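Local atomic coordinates of RagB/SusD domain protein (Flavobacterium johnsoniae, PDB entry 5J5U), a protein that binds chitin and, as a SusD homolog of a chitin utilization locus, probably helps capture chitin chains at the outer membrane. Residues S438-Y450 with M469-D482. Numbering follows the deposited sequence.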
ATOM      1  N   SER A 438     -22.735   7.921  -8.987  1.00 14.45           N
ATOM      2  CA  SER A 438     -22.019   6.935  -8.180  1.00 15.58           C
ATOM      3  C   SER A 438     -22.814   5.614  -8.047  1.00 18.33           C
ATOM      4  O   SER A 438     -23.931   5.589  -7.520  1.00 11.95           O
ATOM      5  CB  SER A 438     -21.711   7.489  -6.804  1.00 11.89           C
ATOM      6  OG  SER A 438     -20.971   6.549  -6.030  1.00 12.49           O
ATOM      7  N   GLN A 439     -22.228   4.509  -8.491  1.00 17.42           N
ATOM      8  CA  GLN A 439     -22.986   3.248  -8.520  1.00 16.12           C
ATOM      9  C   GLN A 439     -23.240   2.726  -7.114  1.00 14.61           C
ATOM     10  O   GLN A 439     -24.083   1.865  -6.944  1.00 18.62           O
ATOM     11  CB  GLN A 439     -22.271   2.186  -9.385  1.00 14.31           C
ATOM     12  CG  GLN A 439     -22.427   2.454 -10.905  1.00 12.73           C
ATOM     13  CD  GLN A 439     -21.470   1.653 -11.822  1.00 18.18           C
ATOM     14  OE1 GLN A 439     -20.822   0.679 -11.408  1.00 16.31           O
ATOM     15  NE2 GLN A 439     -21.374   2.088 -13.079  1.00 15.69           N
ATOM     16  N   THR A 440     -22.552   3.265  -6.106  1.00 13.18           N
ATOM     17  CA  THR A 440     -22.827   2.899  -4.706  1.00 13.94           C
ATOM     18  C   THR A 440     -23.516   3.990  -3.867  1.00 12.99           C
ATOM     19  O   THR A 440     -23.652   3.840  -2.643  1.00 15.20           O
ATOM     20  CB  THR A 440     -21.543   2.519  -3.949  1.00 14.55           C
ATOM     21  OG1 THR A 440     -20.609   3.584  -4.081  1.00 12.49           O
ATOM     22  CG2 THR A 440     -20.917   1.272  -4.512  1.00 18.41           C
ATOM     23  N   GLY A 441     -23.946   5.078  -4.508  1.00 13.00           N
ATOM     24  CA  GLY A 441     -24.534   6.188  -3.776  1.00 15.44           C
ATOM     25  C   GLY A 441     -23.547   6.851  -2.824  1.00 11.88           C
ATOM     26  O   GLY A 441     -23.931   7.398  -1.791  1.00 13.51           O
ATOM     27  N   GLY A 442     -22.262   6.751  -3.162  1.00 15.33           N
ATOM     28  CA  GLY A 442     -21.210   7.386  -2.387  1.00 16.71           C
ATOM     29  C   GLY A 442     -20.641   6.507  -1.293  1.00 14.23           C
ATOM     30  O   GLY A 442     -19.874   6.982  -0.467  1.00 15.52           O
ATOM     31  N   VAL A 443     -21.040   5.237  -1.266  1.00 13.31           N
ATOM     32  CA  VAL A 443     -20.510   4.279  -0.292  1.00 13.12           C
ATOM     33  C   VAL A 443     -19.162   3.726  -0.762  1.00 15.13           C
ATOM     34  O   VAL A 443     -19.075   3.153  -1.860  1.00 12.84           O
ATOM     35  CB  VAL A 443     -21.479   3.112  -0.077  1.00 17.64           C
ATOM     36  CG1 VAL A 443     -20.913   2.152   0.976  1.00 10.31           C
ATOM     37  CG2 VAL A 443     -22.854   3.645   0.360  1.00 20.09           C
ATOM     38  N   VAL A 444     -18.106   3.871   0.036  1.00  8.93           N
ATOM     39  CA  VAL A 444     -16.832   3.352  -0.434  1.00 10.88           C
ATOM     40  C   VAL A 444     -16.878   1.813  -0.565  1.00 10.26           C
ATOM     41  O   VAL A 444     -17.275   1.106   0.348  1.00 10.82           O
ATOM     42  CB  VAL A 444     -15.659   3.774   0.450  1.00  9.09           C
ATOM     43  CG1 VAL A 444     -14.310   3.361  -0.214  1.00 10.69           C
ATOM     44  CG2 VAL A 444     -15.694   5.266   0.690  1.00 12.93           C
ATOM     45  N   PRO A 445     -16.513   1.307  -1.742  1.00 10.63           N
ATOM     46  CA  PRO A 445     -16.367  -0.136  -1.906  1.00 12.15           C
ATOM     47  C   PRO A 445     -15.400  -0.702  -0.885  1.00  9.02           C
ATOM     48  O   PRO A 445     -14.350  -0.093  -0.626  1.00  6.58           O
ATOM     49  CB  PRO A 445     -15.831  -0.267  -3.332  1.00 11.78           C
ATOM     50  CG  PRO A 445     -16.312   0.979  -4.019  1.00 16.05           C
ATOM     51  CD  PRO A 445     -16.201   2.042  -2.981  1.00  7.68           C
ATOM     52  N   THR A 446     -15.731  -1.859  -0.320  1.00  7.91           N
ATOM     53  CA  THR A 446     -14.909  -2.402   0.749  1.00 10.61           C
ATOM     54  C   THR A 446     -14.135  -3.666   0.346  1.00  9.79           C
ATOM     55  O   THR A 446     -13.445  -4.260   1.173  1.00  9.05           O
ATOM     56  CB  THR A 446     -15.755  -2.669   2.010  1.00 12.80           C
ATOM     57  OG1 THR A 446     -17.004  -3.264   1.638  1.00 11.81           O
ATOM     58  CG2 THR A 446     -16.022  -1.335   2.739  1.00 10.11           C
ATOM     59  N   ARG A 447     -14.253  -4.063  -0.919  1.00  8.97           N
ATOM     60  CA  ARG A 447     -13.377  -5.096  -1.513  1.00  9.65           C
ATOM     61  C   ARG A 447     -13.542  -5.029  -3.027  1.00  9.29           C
ATOM     62  O   ARG A 447     -14.451  -4.378  -3.505  1.00  8.16           O
ATOM     63  CB  ARG A 447     -13.721  -6.501  -1.005  1.00 12.23           C
ATOM     64  CG  ARG A 447     -15.111  -7.001  -1.498  1.00 11.00           C
ATOM     65  CD  ARG A 447     -15.502  -8.385  -0.947  1.00 11.02           C
ATOM     66  NE  ARG A 447     -14.821  -9.497  -1.628  1.00 13.77           N
ATOM     67  CZ  ARG A 447     -15.252 -10.095  -2.748  1.00 11.74           C
ATOM     68  NH1 ARG A 447     -16.358  -9.683  -3.343  1.00  7.05           N
ATOM     69  NH2 ARG A 447     -14.559 -11.105  -3.289  1.00  9.50           N
ATOM     70  N   LEU A 448     -12.674  -5.690  -3.778  1.00  8.10           N
ATOM     71  CA  LEU A 448     -12.932  -5.913  -5.194  1.00  8.70           C
ATOM     72  C   LEU A 448     -13.382  -7.380  -5.348  1.00 11.13           C
ATOM     73  O   LEU A 448     -13.271  -8.183  -4.404  1.00 10.40           O
ATOM     74  CB  LEU A 448     -11.696  -5.597  -6.045  1.00 10.08           C
ATOM     75  CG  LEU A 448     -11.189  -4.143  -5.981  1.00 10.53           C
ATOM     76  CD1 LEU A 448      -9.947  -3.962  -6.858  1.00  6.64           C
ATOM     77  CD2 LEU A 448     -12.275  -3.133  -6.387  1.00  8.14           C
ATOM     78  N   TYR A 449     -13.928  -7.727  -6.511  1.00 13.96           N
ATOM     79  CA  TYR A 449     -14.665  -8.984  -6.618  1.00  8.58           C
ATOM     80  C   TYR A 449     -13.936 -10.031  -7.482  1.00 10.00           C
ATOM     81  O   TYR A 449     -13.203  -9.688  -8.414  1.00  9.44           O
ATOM     82  CB  TYR A 449     -16.081  -8.696  -7.143  1.00  9.44           C
ATOM     83  CG  TYR A 449     -16.141  -7.798  -8.372  1.00 13.22           C
ATOM     84  CD1 TYR A 449     -16.285  -6.417  -8.250  1.00 14.60           C
ATOM     85  CD2 TYR A 449     -16.063  -8.331  -9.656  1.00 11.01           C
ATOM     86  CE1 TYR A 449     -16.344  -5.593  -9.368  1.00 13.20           C
ATOM     87  CE2 TYR A 449     -16.132  -7.516 -10.777  1.00 14.42           C
ATOM     88  CZ  TYR A 449     -16.272  -6.140 -10.621  1.00 13.13           C
ATOM     89  OH  TYR A 449     -16.313  -5.328 -11.732  1.00  9.22           O
ATOM     90  N   TYR A 450     -14.150 -11.307  -7.162  1.00  8.97           N
ATOM     91  CA  TYR A 450     -13.545 -12.404  -7.926  1.00 12.04           C
ATOM     92  C   TYR A 450     -14.060 -12.368  -9.363  1.00 13.93           C
ATOM     93  O   TYR A 450     -15.224 -12.030  -9.583  1.00 13.34           O
ATOM     94  CB  TYR A 450     -13.886 -13.769  -7.335  1.00 11.10           C
ATOM     95  CG  TYR A 450     -13.795 -13.969  -5.833  1.00  8.05           C
ATOM     96  CD1 TYR A 450     -12.681 -13.601  -5.106  1.00  9.94           C
ATOM     97  CD2 TYR A 450     -14.844 -14.581  -5.157  1.00  9.25           C
ATOM     98  CE1 TYR A 450     -12.625 -13.830  -3.719  1.00 10.36           C
ATOM     99  CE2 TYR A 450     -14.805 -14.820  -3.800  1.00 10.33           C
ATOM    100  CZ  TYR A 450     -13.708 -14.448  -3.079  1.00 10.76           C
ATOM    101  OH  TYR A 450     -13.707 -14.693  -1.726  1.00  9.56           O
ATOM    102  N   MET A 469     -19.428 -15.107   2.293  1.00 17.29           N
ATOM    103  CA  MET A 469     -19.587 -13.650   2.259  1.00 20.79           C
ATOM    104  C   MET A 469     -21.036 -13.164   2.456  1.00 21.58           C
ATOM    105  O   MET A 469     -21.312 -11.963   2.364  1.00 25.26           O
ATOM    106  CB  MET A 469     -19.053 -13.084   0.945  1.00 19.03           C
ATOM    107  CG  MET A 469     -17.563 -12.858   0.968  1.00 19.23           C
ATOM    108  SD  MET A 469     -16.930 -11.957  -0.469  1.00 16.92           S
ATOM    109  CE  MET A 469     -17.226 -13.127  -1.803  1.00 15.72           C
ATOM    110  N   GLY A 470     -21.956 -14.090   2.698  1.00 17.60           N
ATOM    111  CA  GLY A 470     -23.351 -13.743   2.894  1.00 13.82           C
ATOM    112  C   GLY A 470     -24.142 -13.927   1.609  1.00 20.48           C
ATOM    113  O   GLY A 470     -25.269 -13.457   1.498  1.00 16.04           O
ATOM    114  N   GLY A 471     -23.543 -14.581   0.616  1.00 16.99           N
ATOM    115  CA  GLY A 471     -24.260 -14.882  -0.607  1.00 13.40           C
ATOM    116  C   GLY A 471     -23.897 -14.064  -1.834  1.00 15.19           C
ATOM    117  O   GLY A 471     -24.451 -14.298  -2.904  1.00 20.03           O
ATOM    118  N   THR A 472     -22.999 -13.094  -1.706  1.00 14.50           N
ATOM    119  CA  THR A 472     -22.593 -12.286  -2.876  1.00 16.18           C
ATOM    120  C   THR A 472     -21.086 -12.257  -3.147  1.00 14.05           C
ATOM    121  O   THR A 472     -20.280 -12.508  -2.265  1.00 16.35           O
ATOM    122  CB  THR A 472     -23.061 -10.802  -2.760  1.00 14.33           C
ATOM    123  OG1 THR A 472     -22.717 -10.307  -1.473  1.00 13.59           O
ATOM    124  CG2 THR A 472     -24.552 -10.680  -2.931  1.00 12.38           C
ATOM    125  N   ASN A 473     -20.742 -11.994  -4.404  1.00 15.93           N
ATOM    126  CA  ASN A 473     -19.385 -11.663  -4.820  1.00 17.06           C
ATOM    127  C   ASN A 473     -19.430 -10.255  -5.338  1.00 12.28           C
ATOM    128  O   ASN A 473     -19.428 -10.026  -6.538  1.00 15.34           O
ATOM    129  CB  ASN A 473     -18.834 -12.602  -5.890  1.00 13.66           C
ATOM    130  CG  ASN A 473     -17.458 -12.164  -6.387  1.00 14.28           C
ATOM    131  OD1 ASN A 473     -16.651 -11.603  -5.617  1.00 10.41           O
ATOM    132  ND2 ASN A 473     -17.197 -12.378  -7.683  1.00  8.40           N
ATOM    133  N   ASP A 474     -19.544  -9.321  -4.401  1.00 15.25           N
ATOM    134  CA  ASP A 474     -19.775  -7.925  -4.699  1.00 16.32           C
ATOM    135  C   ASP A 474     -18.683  -7.037  -4.065  1.00 13.38           C
ATOM    136  O   ASP A 474     -18.007  -7.453  -3.125  1.00 11.44           O
ATOM    137  CB  ASP A 474     -21.166  -7.529  -4.222  1.00 14.16           C
ATOM    138  CG  ASP A 474     -21.674  -6.309  -4.917  1.00 23.80           C
ATOM    139  OD1 ASP A 474     -21.380  -6.175  -6.126  1.00 27.28           O
ATOM    140  OD2 ASP A 474     -22.361  -5.490  -4.268  1.00 35.30           O
ATOM    141  N   TRP A 475     -18.505  -5.843  -4.619  1.00  9.73           N
ATOM    142  CA  TRP A 475     -17.540  -4.854  -4.139  1.00 11.86           C
ATOM    143  C   TRP A 475     -17.988  -4.115  -2.848  1.00 12.05           C
ATOM    144  O   TRP A 475     -17.218  -3.413  -2.241  1.00 10.88           O
ATOM    145  CB  TRP A 475     -17.185  -3.964  -5.356  1.00 10.15           C
ATOM    146  CG  TRP A 475     -17.959  -2.701  -5.804  1.00 19.09           C
ATOM    147  CD1 TRP A 475     -17.459  -1.445  -5.900  1.00 35.46           C
ATOM    148  CD2 TRP A 475     -19.326  -2.612  -6.247  1.00 21.75           C
ATOM    149  NE1 TRP A 475     -18.407  -0.581  -6.390  1.00 33.23           N
ATOM    150  CE2 TRP A 475     -19.570  -1.276  -6.605  1.00 20.40           C
ATOM    151  CE3 TRP A 475     -20.359  -3.551  -6.434  1.00 43.07           C
ATOM    152  CZ2 TRP A 475     -20.814  -0.823  -7.100  1.00 47.45           C
ATOM    153  CZ3 TRP A 475     -21.616  -3.105  -6.928  1.00 36.61           C
ATOM    154  CH2 TRP A 475     -21.824  -1.744  -7.239  1.00 40.86           C
ATOM    155  N   THR A 476     -19.247  -4.305  -2.448  1.00 13.50           N
ATOM    156  CA  THR A 476     -19.782  -3.868  -1.149  1.00 14.48           C
ATOM    157  C   THR A 476     -19.652  -4.955  -0.066  1.00 14.07           C
ATOM    158  O   THR A 476     -20.070  -4.749   1.073  1.00 17.66           O
ATOM    159  CB  THR A 476     -21.259  -3.472  -1.258  1.00 16.76           C
ATOM    160  OG1 THR A 476     -21.941  -4.485  -1.997  1.00 20.27           O
ATOM    161  CG2 THR A 476     -21.406  -2.148  -2.015  1.00 11.35           C
ATOM    162  N   GLY A 477     -19.111  -6.126  -0.420  1.00 11.50           N
ATOM    163  CA  GLY A 477     -18.758  -7.116   0.594  1.00 11.32           C
ATOM    164  C   GLY A 477     -17.568  -6.701   1.469  1.00 14.76           C
ATOM    165  O   GLY A 477     -16.847  -5.752   1.125  1.00 11.76           O
ATOM    166  N   LYS A 478     -17.360  -7.420   2.576  1.00  9.92           N
ATOM    167  CA  LYS A 478     -16.269  -7.164   3.527  1.00 17.70           C
ATOM    168  C   LYS A 478     -15.311  -8.337   3.609  1.00 21.10           C
ATOM    169  O   LYS A 478     -15.738  -9.495   3.553  1.00 17.35           O
ATOM    170  CB  LYS A 478     -16.782  -6.918   4.950  1.00 18.68           C
ATOM    171  CG  LYS A 478     -17.713  -5.751   5.145  1.00 19.37           C
ATOM    172  CD  LYS A 478     -16.978  -4.534   5.600  1.00 23.25           C
ATOM    173  CE  LYS A 478     -17.943  -3.389   5.926  1.00 27.25           C
ATOM    174  NZ  LYS A 478     -18.790  -3.660   7.127  1.00 42.54           N
ATOM    175  N   VAL A 479     -14.027  -8.037   3.798  1.00 17.41           N
ATOM    176  CA  VAL A 479     -13.039  -9.070   4.060  1.00 15.81           C
ATOM    177  C   VAL A 479     -13.103  -9.311   5.563  1.00 13.74           C
ATOM    178  O   VAL A 479     -13.616  -8.487   6.307  1.00 16.76           O
ATOM    179  CB  VAL A 479     -11.586  -8.666   3.590  1.00 16.83           C
ATOM    180  CG1 VAL A 479     -11.576  -8.319   2.120  1.00  9.37           C
ATOM    181  CG2 VAL A 479     -11.059  -7.478   4.387  1.00 14.66           C
ATOM    182  N   TRP A 480     -12.596 -10.452   5.993  1.00 16.32           N
ATOM    183  CA  TRP A 480     -12.724 -10.935   7.375  1.00 15.16           C
ATOM    184  C   TRP A 480     -12.210  -9.968   8.441  1.00 16.38           C
ATOM    185  O   TRP A 480     -12.831  -9.824   9.493  1.00 16.35           O
ATOM    186  CB  TRP A 480     -12.004 -12.303   7.490  1.00 20.92           C
ATOM    187  CG  TRP A 480     -11.679 -12.743   8.882  1.00 20.43           C
ATOM    188  CD1 TRP A 480     -12.535 -13.289   9.794  1.00 13.66           C
ATOM    189  CD2 TRP A 480     -10.400 -12.660   9.529  1.00 16.37           C
ATOM    190  NE1 TRP A 480     -11.872 -13.554  10.964  1.00 18.20           N
ATOM    191  CE2 TRP A 480     -10.558 -13.174  10.831  1.00 19.32           C
ATOM    192  CE3 TRP A 480      -9.139 -12.212   9.128  1.00 19.33           C
ATOM    193  CZ2 TRP A 480      -9.497 -13.245  11.747  1.00 17.39           C
ATOM    194  CZ3 TRP A 480      -8.081 -12.280  10.038  1.00 18.92           C
ATOM    195  CH2 TRP A 480      -8.266 -12.796  11.330  1.00 17.59           C
ATOM    196  N   TRP A 481     -11.068  -9.311   8.199  1.00 21.68           N
ATOM    197  CA  TRP A 481     -10.496  -8.455   9.254  1.00 16.56           C
ATOM    198  C   TRP A 481     -11.172  -7.089   9.368  1.00 14.58           C
ATOM    199  O   TRP A 481     -10.916  -6.333  10.295  1.00 13.84           O
ATOM    200  CB  TRP A 481      -8.983  -8.265   9.085  1.00  9.93           C
ATOM    201  CG  TRP A 481      -8.419  -7.846   7.740  1.00 11.85           C
ATOM    202  CD1 TRP A 481      -7.588  -8.588   6.957  1.00 14.43           C
ATOM    203  CD2 TRP A 481      -8.593  -6.595   7.056  1.00  9.60           C
ATOM    204  NE1 TRP A 481      -7.245  -7.894   5.834  1.00 11.80           N
ATOM    205  CE2 TRP A 481      -7.845  -6.665   5.871  1.00 12.57           C
ATOM    206  CE3 TRP A 481      -9.279  -5.420   7.347  1.00 14.68           C
ATOM    207  CZ2 TRP A 481      -7.790  -5.613   4.956  1.00 15.75           C
ATOM    208  CZ3 TRP A 481      -9.226  -4.374   6.445  1.00 14.19           C
ATOM    209  CH2 TRP A 481      -8.483  -4.476   5.263  1.00 14.93           C
ATOM    210  N   ASP A 482     -12.030  -6.787   8.414  1.00 16.22           N
ATOM    211  CA  ASP A 482     -12.774  -5.531   8.387  1.00 19.98           C
ATOM    212  C   ASP A 482     -14.131  -5.707   9.093  1.00 21.35           C
ATOM    213  O   ASP A 482     -15.121  -6.132   8.490  1.00 22.50           O
ATOM    214  CB  ASP A 482     -12.898  -5.077   6.922  1.00 19.07           C
ATOM    215  CG  ASP A 482     -13.760  -3.832   6.733  1.00 20.50           C
ATOM    216  OD1 ASP A 482     -14.233  -3.230   7.724  1.00 21.40           O
ATOM    217  OD2 ASP A 482     -13.928  -3.433   5.552  1.00 16.69           O
TER
HETATM  218  O   HOH W   1     -13.481  -5.094   3.498  1.00 10.81           O
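Arg-447 and Trp-475 are the two large bumps where the loops 438-450 and 469-482 of this largely helical SusD-like fold lock together, just before helix 452-457 and just after helix 459-468. The indole of Trp-475 fits a hollow walled by Thr-440, Pro-445 and the CB of Gln-439. Thr-440 CG2 presses obliquely on Trp-475 CZ2 at 3.3 Å, Pro-445 CB and CG crowd CD1, and Gln-439 CB meets the ring at its edge. Trp-475 NE1 is buried here without a hydrogen-bond partner.

The Arg-447 side chain fills a second hollow. Its CG sits between the backbone N and the carbonyl carbon (chi1 68°), and a bend at chi3 carries the guanidinium against Met-469 SD, which lies over the centre of one face, while Arg-447 NH2 stands 3.3 Å above the centre of the Tyr-450 ring. In the guanidinium plane, Arg-447 NH1 and NH2 both grip Asn-473 OD1, and NH1 also reaches Asp-474 O at 2.8 Å; NH2 bonds Tyr-119 O as well. A leucine in its place would probably leave Asp-474 O without its cross-loop donor, Tyr-119 O without its NH2 partner, and a gap beside Met-469 SD.

The Asn-473 amide is also held by the backbone of Tyr-450, whose N donates to OD1 in the carbonyl plane while its O accepts a hydrogen bond from ND2. Farther along, Thr-446 N bonds Trp-475 O at 2.9 Å, and a water bridges Thr-446 O, Val-479 N and Asp-482 OD2. Beside it, Thr-446 OG1 donates to Gly-477 O at 2.5 Å from above the carbonyl plane.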